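Local coordinates for protein copper-transporting ATPase (Sulfolobus solfataricus, PDB 2YJ3) that probably uses ATP hydrolysis to move copper or related heavy-metal cations across the cell membrane, this chain being its catalytic, nucleotide-binding part, at residues G13-N18 with I237-D242; T30-K35 with I156-D161; K106-K111 with I119-N124. The protein carries 1 engineered substitution. All coordinates share one frame; numbering follows the deposited sequence.

Interaction 1: residues G13-N18 with I237-D242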
loop_
_atom_site.group_PDB
_atom_site.type_symbol
_atom_site.label_atom_id
_atom_site.label_comp_id
_atom_site.label_asym_id
_atom_site.label_seq_id
_atom_site.Cartn_x
_atom_site.Cartn_y
_atom_site.Cartn_z
ATOM N N GLY A 13 -5.740 17.563 -9.360
ATOM C CA GLY A 13 -5.859 16.602 -8.285
ATOM C C GLY A 13 -4.645 16.509 -7.372
ATOM O O GLY A 13 -4.353 15.444 -6.836
ATOM N N MET A 14 -3.937 17.617 -7.199
ATOM C CA MET A 14 -2.890 17.708 -6.185
ATOM C C MET A 14 -3.180 18.841 -5.201
ATOM O O MET A 14 -3.542 19.958 -5.596
ATOM C CB MET A 14 -1.517 17.903 -6.826
ATOM C CG MET A 14 -1.037 16.682 -7.607
ATOM S SD MET A 14 0.348 17.013 -8.713
ATOM C CE MET A 14 0.013 15.831 -10.020
ATOM N N ILE A 15 -3.043 18.529 -3.917
ATOM C CA ILE A 15 -3.140 19.514 -2.836
ATOM C C ILE A 15 -1.751 19.840 -2.338
ATOM O O ILE A 15 -1.079 18.975 -1.778
ATOM C CB ILE A 15 -3.905 18.945 -1.633
ATOM C CG1 ILE A 15 -5.262 18.420 -2.070
ATOM C CG2 ILE A 15 -4.043 19.992 -0.536
ATOM C CD1 ILE A 15 -6.102 17.904 -0.927
ATOM N N ILE A 16 -1.316 21.078 -2.537
ATOM C CA ILE A 16 0.023 21.482 -2.143
ATOM C C ILE A 16 0.032 22.239 -0.820
ATOM O O ILE A 16 -0.950 22.883 -0.446
ATOM C CB ILE A 16 0.689 22.356 -3.206
ATOM C CG1 ILE A 16 0.266 21.913 -4.603
ATOM C CG2 ILE A 16 2.200 22.288 -3.058
ATOM C CD1 ILE A 16 1.285 21.036 -5.299
ATOM N N LYS A 17 1.164 22.162 -0.126
ATOM C CA LYS A 17 1.331 22.757 1.192
ATOM C C LYS A 17 2.013 24.124 1.104
ATOM O O LYS A 17 1.608 25.082 1.770
ATOM C CB LYS A 17 2.146 21.809 2.064
ATOM C CG LYS A 17 2.498 22.347 3.431
ATOM C CD LYS A 17 3.397 21.364 4.160
ATOM C CE LYS A 17 4.790 21.342 3.552
ATOM N NZ LYS A 17 5.620 22.496 4.024
ATOM N N ASN A 18 3.050 24.205 0.277
ATOM C CA ASN A 18 3.757 25.457 0.040
ATOM C C ASN A 18 4.196 25.565 -1.419
ATOM O O ASN A 18 4.564 24.568 -2.039
ATOM C CB ASN A 18 4.971 25.576 0.967
ATOM N N ILE A 237 -0.601 16.201 -1.356
ATOM C CA ILE A 237 -1.568 15.125 -1.274
ATOM C C ILE A 237 -2.178 14.844 -2.659
ATOM O O ILE A 237 -2.711 15.753 -3.321
ATOM C CB ILE A 237 -2.648 15.434 -0.219
ATOM C CG1 ILE A 237 -1.977 15.781 1.114
ATOM C CG2 ILE A 237 -3.611 14.272 -0.079
ATOM C CD1 ILE A 237 -2.921 15.847 2.290
ATOM N N LEU A 238 -2.066 13.594 -3.105
ATOM C CA LEU A 238 -2.630 13.187 -4.393
ATOM C C LEU A 238 -4.066 12.780 -4.189
ATOM O O LEU A 238 -4.364 11.579 -4.116
ATOM C CB LEU A 238 -1.871 12.001 -4.992
ATOM C CG LEU A 238 -0.970 12.210 -6.205
ATOM C CD1 LEU A 238 -0.888 10.926 -7.007
ATOM C CD2 LEU A 238 -1.484 13.318 -7.082
ATOM N N VAL A 239 -4.957 13.773 -4.103
ATOM C CA VAL A 239 -6.371 13.510 -3.860
ATOM C C VAL A 239 -6.877 12.530 -4.884
ATOM O O VAL A 239 -7.705 11.663 -4.596
ATOM C CB VAL A 239 -7.238 14.764 -4.063
ATOM C CG1 VAL A 239 -8.632 14.525 -3.506
ATOM C CG2 VAL A 239 -6.600 15.957 -3.427
ATOM N N SER A 240 -6.374 12.696 -6.098
ATOM C CA SER A 240 -6.856 11.946 -7.242
ATOM C C SER A 240 -6.332 10.517 -7.226
ATOM O O SER A 240 -6.873 9.640 -7.904
ATOM C CB SER A 240 -6.402 12.645 -8.520
ATOM O OG SER A 240 -5.004 12.882 -8.480
ATOM N N ASN A 241 -5.277 10.286 -6.448
ATOM C CA ASN A 241 -4.549 9.028 -6.512
ATOM C C ASN A 241 -3.975 8.831 -7.899
ATOM O O ASN A 241 -3.595 7.723 -8.279
ATOM C CB ASN A 241 -5.448 7.856 -6.146
ATOM C CG ASN A 241 -5.744 7.800 -4.672
ATOM O OD1 ASN A 241 -4.829 7.716 -3.852
ATOM N ND2 ASN A 241 -7.028 7.854 -4.319
ATOM N N ASP A 242 -3.895 9.926 -8.642
ATOM C CA ASP A 242 -3.396 9.891 -10.010
ATOM C C ASP A 242 -1.880 10.040 -10.029
ATOM O O ASP A 242 -1.365 11.160 -10.121
ATOM C CB ASP A 242 -4.045 11.013 -10.823
ATOM C CG ASP A 242 -3.990 10.754 -12.304
ATOM O OD1 ASP A 242 -3.223 9.859 -12.714
ATOM O OD2 ASP A 242 -4.718 11.441 -13.060
#

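Interaction 2: residues T30-K35 with I156-D161. Engineered in segment 30-35: Glu34 (natural residue Asp). With SO4 (sulfate ion), chain C.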
loop_
_atom_site.group_PDB
_atom_site.type_symbol
_atom_site.label_atom_id
_atom_site.label_comp_id
_atom_site.label_asym_id
_atom_site.label_seq_id
_atom_site.Cartn_x
_atom_site.Cartn_y
_atom_site.Cartn_z
ATOM N N THR A 30 16.116 12.119 -6.654
ATOM C CA THR A 30 15.734 10.751 -6.346
ATOM C C THR A 30 14.220 10.636 -6.164
ATOM O O THR A 30 13.576 11.519 -5.588
ATOM C CB THR A 30 16.466 10.253 -5.098
ATOM O OG1 THR A 30 17.838 10.653 -5.174
ATOM C CG2 THR A 30 16.393 8.738 -4.993
ATOM N N ILE A 31 13.657 9.551 -6.683
ATOM C CA ILE A 31 12.235 9.277 -6.538
ATOM C C ILE A 31 12.047 7.926 -5.893
ATOM O O ILE A 31 12.504 6.910 -6.417
ATOM C CB ILE A 31 11.538 9.214 -7.881
ATOM C CG1 ILE A 31 11.727 10.531 -8.627
ATOM C CG2 ILE A 31 10.062 8.897 -7.684
ATOM C CD1 ILE A 31 11.193 10.501 -10.020
ATOM N N ILE A 32 11.362 7.914 -4.761
ATOM C CA ILE A 32 11.097 6.670 -4.062
ATOM C C ILE A 32 9.608 6.360 -4.027
ATOM O O ILE A 32 8.791 7.215 -3.667
ATOM C CB ILE A 32 11.637 6.720 -2.639
ATOM C CG1 ILE A 32 13.153 6.946 -2.677
ATOM C CG2 ILE A 32 11.273 5.440 -1.907
ATOM C CD1 ILE A 32 13.837 6.945 -1.314
ATOM N N PHE A 33 9.266 5.136 -4.422
ATOM C CA PHE A 33 7.907 4.632 -4.316
ATOM C C PHE A 33 7.762 3.600 -3.206
ATOM O O PHE A 33 8.604 2.728 -3.036
ATOM C CB PHE A 33 7.475 3.958 -5.615
ATOM C CG PHE A 33 7.369 4.884 -6.773
ATOM C CD1 PHE A 33 6.177 5.534 -7.042
ATOM C CD2 PHE A 33 8.452 5.093 -7.609
ATOM C CE1 PHE A 33 6.070 6.385 -8.112
ATOM C CE2 PHE A 33 8.349 5.946 -8.690
ATOM C CZ PHE A 33 7.154 6.592 -8.944
ATOM N N GLU A 34 6.667 3.703 -2.469
ATOM C CA GLU A 34 6.191 2.622 -1.632
ATOM C C GLU A 34 5.425 1.648 -2.505
ATOM O O GLU A 34 4.479 2.034 -3.187
ATOM C CB GLU A 34 5.256 3.184 -0.575
ATOM C CG GLU A 34 5.947 3.508 0.725
ATOM C CD GLU A 34 5.870 2.361 1.697
ATOM O OE1 GLU A 34 5.995 1.194 1.259
ATOM O OE2 GLU A 34 5.653 2.631 2.896
ATOM N N LYS A 35 5.819 0.384 -2.503
ATOM C CA LYS A 35 5.129 -0.576 -3.346
ATOM C C LYS A 35 3.625 -0.455 -3.124
ATOM O O LYS A 35 2.872 -0.203 -4.056
ATOM C CB LYS A 35 5.608 -2.004 -3.072
ATOM C CG LYS A 35 4.719 -3.081 -3.687
ATOM C CD LYS A 35 5.281 -4.476 -3.472
ATOM C CE LYS A 35 4.529 -5.214 -2.381
ATOM N NZ LYS A 35 3.209 -5.749 -2.825
ATOM N N ILE A 156 13.501 4.273 -6.829
ATOM C CA ILE A 156 13.665 3.246 -5.815
ATOM C C ILE A 156 12.306 2.805 -5.297
ATOM O O ILE A 156 11.434 3.633 -5.022
ATOM C CB ILE A 156 14.530 3.759 -4.638
ATOM C CG1 ILE A 156 15.909 4.182 -5.138
ATOM C CG2 ILE A 156 14.652 2.706 -3.532
ATOM C CD1 ILE A 156 16.816 4.680 -4.041
ATOM N N ILE A 157 12.131 1.495 -5.182
ATOM C CA ILE A 157 10.927 0.914 -4.604
ATOM C C ILE A 157 11.233 0.420 -3.193
ATOM O O ILE A 157 12.190 -0.322 -2.994
ATOM C CB ILE A 157 10.436 -0.283 -5.436
ATOM C CG1 ILE A 157 9.978 0.166 -6.831
ATOM C CG2 ILE A 157 9.311 -1.014 -4.721
ATOM C CD1 ILE A 157 9.485 -0.986 -7.686
ATOM N N LEU A 158 10.434 0.843 -2.215
ATOM C CA LEU A 158 10.560 0.334 -0.842
ATOM C C LEU A 158 9.298 -0.426 -0.480
ATOM O O LEU A 158 8.224 -0.121 -0.999
ATOM C CB LEU A 158 10.754 1.466 0.164
ATOM C CG LEU A 158 11.855 2.482 -0.099
ATOM C CD1 LEU A 158 11.954 3.427 1.084
ATOM C CD2 LEU A 158 13.180 1.801 -0.390
ATOM N N SER A 159 9.419 -1.408 0.410
ATOM C CA SER A 159 8.257 -2.203 0.789
ATOM C C SER A 159 8.493 -3.041 2.032
ATOM O O SER A 159 9.597 -3.525 2.258
ATOM C CB SER A 159 7.830 -3.102 -0.371
ATOM O OG SER A 159 6.782 -3.970 0.013
ATOM N N GLY A 160 7.442 -3.206 2.833
ATOM C CA GLY A 160 7.493 -4.069 3.996
ATOM C C GLY A 160 7.101 -5.472 3.583
ATOM O O GLY A 160 6.885 -6.354 4.420
ATOM N N ASP A 161 7.004 -5.674 2.274
ATOM C CA ASP A 161 6.602 -6.969 1.743
ATOM C C ASP A 161 7.795 -7.898 1.461
ATOM O O ASP A 161 8.947 -7.460 1.394
ATOM C CB ASP A 161 5.749 -6.775 0.489
ATOM C CG ASP A 161 4.624 -7.782 0.391
ATOM O OD1 ASP A 161 4.794 -8.923 0.878
ATOM O OD2 ASP A 161 3.569 -7.434 -0.179
HETATM S S SO4 C . 4.330 -1.845 3.478
HETATM O O1 SO4 C . 5.265 -1.419 4.515
HETATM O O2 SO4 C . 4.614 -1.129 2.231
HETATM O O3 SO4 C . 4.450 -3.288 3.236
HETATM O O4 SO4 C . 2.975 -1.544 3.929
#

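Interaction 3: residues K106-K111 with I119-N124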
loop_
_atom_site.group_PDB
_atom_site.type_symbol
_atom_site.label_atom_id
_atom_site.label_comp_id
_atom_site.label_asym_id
_atom_site.label_seq_id
_atom_site.Cartn_x
_atom_site.Cartn_y
_atom_site.Cartn_z
ATOM N N LYS A 106 -18.309 -21.376 17.935
ATOM C CA LYS A 106 -16.927 -21.636 17.531
ATOM C C LYS A 106 -16.084 -20.359 17.509
ATOM O O LYS A 106 -16.554 -19.293 17.096
ATOM C CB LYS A 106 -16.891 -22.303 16.148
ATOM C CG LYS A 106 -16.907 -23.828 16.175
ATOM C CD LYS A 106 -18.132 -24.402 15.480
ATOM C CE LYS A 106 -18.323 -23.792 14.099
ATOM N NZ LYS A 106 -18.455 -24.839 13.033
ATOM N N ILE A 107 -14.827 -20.475 17.916
ATOM C CA ILE A 107 -13.930 -19.329 17.898
ATOM C C ILE A 107 -13.142 -19.277 16.597
ATOM O O ILE A 107 -12.386 -20.191 16.271
ATOM C CB ILE A 107 -12.941 -19.357 19.083
ATOM C CG1 ILE A 107 -13.694 -19.321 20.414
ATOM C CG2 ILE A 107 -11.966 -18.186 19.000
ATOM C CD1 ILE A 107 -14.629 -18.137 20.567
ATOM N N ILE A 108 -13.304 -18.186 15.867
ATOM C CA ILE A 108 -12.629 -18.036 14.585
ATOM C C ILE A 108 -11.585 -16.937 14.632
ATOM O O ILE A 108 -11.843 -15.852 15.136
ATOM C CB ILE A 108 -13.621 -17.734 13.433
ATOM C CG1 ILE A 108 -14.386 -19.001 13.039
ATOM C CG2 ILE A 108 -12.858 -17.266 12.196
ATOM C CD1 ILE A 108 -15.567 -19.286 13.892
ATOM N N GLU A 109 -10.405 -17.228 14.104
ATOM C CA GLU A 109 -9.319 -16.262 14.029
ATOM C C GLU A 109 -8.790 -16.201 12.624
ATOM O O GLU A 109 -8.563 -17.239 11.997
ATOM C CB GLU A 109 -8.156 -16.692 14.919
ATOM C CG GLU A 109 -8.487 -16.797 16.365
ATOM C CD GLU A 109 -7.262 -17.186 17.183
ATOM O OE1 GLU A 109 -6.960 -18.403 17.272
ATOM O OE2 GLU A 109 -6.593 -16.266 17.704
ATOM N N VAL A 110 -8.569 -14.991 12.132
ATOM C CA VAL A 110 -7.939 -14.800 10.831
ATOM C C VAL A 110 -6.679 -13.975 11.054
ATOM O O VAL A 110 -6.743 -12.848 11.526
ATOM C CB VAL A 110 -8.885 -14.100 9.844
ATOM C CG1 VAL A 110 -8.260 -14.047 8.455
ATOM C CG2 VAL A 110 -10.228 -14.811 9.805
ATOM N N LYS A 111 -5.519 -14.554 10.774
ATOM C CA LYS A 111 -4.277 -13.871 11.121
ATOM C C LYS A 111 -3.115 -14.160 10.172
ATOM O O LYS A 111 -3.066 -15.205 9.519
ATOM C CB LYS A 111 -3.887 -14.141 12.585
ATOM C CG LYS A 111 -3.812 -15.600 13.001
ATOM C CD LYS A 111 -3.440 -15.703 14.498
ATOM C CE LYS A 111 -3.307 -17.161 14.962
ATOM N NZ LYS A 111 -2.949 -17.265 16.423
ATOM N N ILE A 119 -2.376 -15.724 4.877
ATOM C CA ILE A 119 -3.420 -15.578 5.882
ATOM C C ILE A 119 -4.013 -16.915 6.270
ATOM O O ILE A 119 -4.498 -17.654 5.417
ATOM C CB ILE A 119 -4.571 -14.685 5.372
ATOM C CG1 ILE A 119 -4.048 -13.331 4.894
ATOM C CG2 ILE A 119 -5.595 -14.485 6.459
ATOM C CD1 ILE A 119 -3.900 -12.311 5.999
ATOM N N ALA A 120 -3.984 -17.228 7.559
ATOM C CA ALA A 120 -4.486 -18.515 8.028
ATOM C C ALA A 120 -5.813 -18.327 8.733
ATOM O O ALA A 120 -6.020 -17.327 9.435
ATOM C CB ALA A 120 -3.458 -19.181 8.974
ATOM N N VAL A 121 -6.726 -19.269 8.539
ATOM C CA VAL A 121 -7.985 -19.223 9.272
ATOM C C VAL A 121 -7.940 -20.331 10.327
ATOM O O VAL A 121 -7.703 -21.493 9.998
ATOM C CB VAL A 121 -9.186 -19.467 8.364
ATOM C CG1 VAL A 121 -10.472 -19.413 9.179
ATOM C CG2 VAL A 121 -9.204 -18.469 7.175
ATOM N N TYR A 122 -8.151 -19.972 11.591
ATOM C CA TYR A 122 -8.213 -20.961 12.659
ATOM C C TYR A 122 -9.625 -21.110 13.151
ATOM O O TYR A 122 -10.381 -20.128 13.237
ATOM C CB TYR A 122 -7.345 -20.543 13.835
ATOM C CG TYR A 122 -5.893 -20.446 13.480
ATOM C CD1 TYR A 122 -5.410 -19.361 12.768
ATOM C CD2 TYR A 122 -5.011 -21.439 13.844
ATOM C CE1 TYR A 122 -4.079 -19.279 12.428
ATOM C CE2 TYR A 122 -3.680 -21.359 13.521
ATOM C CZ TYR A 122 -3.220 -20.277 12.809
ATOM O OH TYR A 122 -1.893 -20.189 12.478
ATOM N N ILE A 123 -9.984 -22.341 13.477
ATOM C CA ILE A 123 -11.256 -22.586 14.115
ATOM C C ILE A 123 -10.987 -23.386 15.362
ATOM O O ILE A 123 -10.535 -24.534 15.295
ATOM C CB ILE A 123 -12.235 -23.356 13.235
ATOM C CG1 ILE A 123 -12.643 -22.526 12.001
ATOM C CG2 ILE A 123 -13.467 -23.726 14.059
ATOM C CD1 ILE A 123 -13.339 -23.367 10.908
ATOM N N ASN A 124 -11.257 -22.755 16.503
ATOM C CA ASN A 124 -10.982 -23.339 17.796
ATOM C C ASN A 124 -9.536 -23.793 17.927
ATOM O O ASN A 124 -9.261 -24.829 18.513
ATOM C CB ASN A 124 -11.955 -24.482 18.072
ATOM C CG ASN A 124 -13.364 -23.982 18.326
ATOM O OD1 ASN A 124 -13.579 -22.786 18.508
ATOM N ND2 ASN A 124 -14.326 -24.891 18.347
#

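Interaction 1: residues G13-N18 with I237-D242
Ile15 and Ile237 face each other as an antiparallel hydrogen-bonded pair that adds a short edge strand to the mixed sheet. Ile15 N gives a nearly straight bond to Ile237 O (2.9 Å, 174° at the hydrogen), and Ile237 N returns one to Ile15 O at 2.8 Å.

The tight side is the one carrying Met14 and Leu238, both buried. They run side by side in the same direction, and Met14 CG presses on Leu238 CD2 at 3.4 Å, closer than carbons usually sit. Met14 holds CG anti to its own carbonyl carbon (chi1 -68°); its chain bends at chi3, and the side chain also touches Thr245, Leu246 and Leu249 of helix 243-250.

The other side is looser and nearer solvent. Ile15 CB faces Ile237 CB at an ordinary 4.0 Å, and the exposed Val239 lies across Ile15 at about a right angle; the very short carbon approach modelled there is doubtful. Ile15 also packs on Tyr6 and Leu10 of helix 5-11.

Past Leu238 the strand gives way to a type I turn, Leu238 to Asn241, which stays close to Gly13. Gly13, with positive phi, is the C-prime residue of the Schellman motif closing helix 5-11, and its carbonyl O takes a weak bond from Ser240 N at 3.5 Å. Asp242 then N-caps helix 243-250.

Two firm backbone bonds, a hydrophobic inner face and a turn tied only weakly to Gly13 imply an edge strand joined to the sheet mainly through its main chain and apolar contacts.

Interaction 2: residues T30-K35 with I156-D161
Phe33 N to Ile156 O, at 2.7 Å, is the shortest of four backbone bonds that zip these parallel strands together; Ile156 N to Ile31 O, Leu158 N to Phe33 O (2.8 Å) and Lys35 N to Leu158 O complete the ladder. Lys35 then reaches across the strand ends: its chain starts with CG anti to the backbone N (chi1 167°), bends at chi3 and chi4, and brings NZ to Asp161 OD2 at 3.2 Å, a salt bridge whose hydrogen bond is weak. Its stronger partner is Asp135. Ser159 OG shapes the loop by accepting from Asp161 N at 2.8 Å, an ST turn.

Glu34 is an engineered replacement for the aspartate of the DKTGT motif, the residue that P-type ATPases phosphorylate. Its OE2 is salt-bridged to Lys187, which also binds a sulfate, probably from the crystallisation liquor, that Gly160 N holds weakly through O3.

Outward lies apolar packing: Ile32 CG2 against Leu158 CG at 3.5 Å, and Ile32 CG1 against Ile156 CB at 4.0 Å, on the face that also carries Glu34. Main-chain bonds and a greasy core thus fix the strand ends bearing Lys35, Ser159, Gly160 and Asp161, which bind ATP; the sulfate is consistent with a phosphate-binding pocket.

Interaction 3: residues K106-K111 with I119-N124
Strands 106-111 and 119-123 form a beta hairpin in the six-stranded antiparallel sheet of the nucleotide-binding domain, Lys111 pairing with Ala120 near the turn and Ile107 with Asn124 at the far end. Glu109 and Tyr122 are a hydrogen-bonded pair in the middle, with Tyr122 N to Glu109 O at 2.8 Å and nearly straight (173°).

On the face carrying these two, Lys111 lies across Tyr122 at about a right angle. Its CG sits between the backbone N and the carbonyl carbon (chi1 53°) and the rest of the chain is extended, which takes CE obliquely to Tyr122 CE1 at 3.4 Å and sets NZ over the ring face, 4.8 Å from the Tyr122 centroid: a cation-pi contact. Glu109 O lies in the ring plane at its edge. An alanine in place of Tyr122 is likely to leave the Lys111 ammonium without its aromatic mate and its aliphatic chain free to swing.

The opposite face is mostly apolar. Ile108 CG1 runs alongside Ile123 CG1 at 4.1 Å, Val110 CG1 packs tightly on Ile119 CG2 at 3.4 Å, and helix 53-63 covers Ile108, Val110 and Val121.

At the open end Asn124, with positive phi, uses its side chain as a strand would its backbone: OD1 takes the Ile107 N-H at 2.7 Å, the donor tilted from the amide plane, while Asn124 N bonds to Ile107 O. The hairpin therefore pairs a largely apolar inner face, which at Val110 adjoins the nucleotide-binding Glu63, with an outer face where one lysine is steadied by a ring.

Overall arrangement
Interactions 1 and 2 belong to the same mixed sheet, the Rossmann-like core of the phosphorylation domain: interaction 1 at its antiparallel edge, interaction 2 among the parallel strands, with centres about 19 Å apart. Strands 219-223 and 201-205 lie between them. Interaction 3 sits in the separate antiparallel sheet of the nucleotide-binding domain, its centre about 32 Å from that of interaction 2 and 40 Å from that of interaction 1. Along the chain they are nested: 3 within the loop closed by 2, and 2 within that closed by 1. The nucleotide-binding domain is thus an insertion in the HAD core, consistent with a hinged pair of domains that brings ATP to the phosphorylation site.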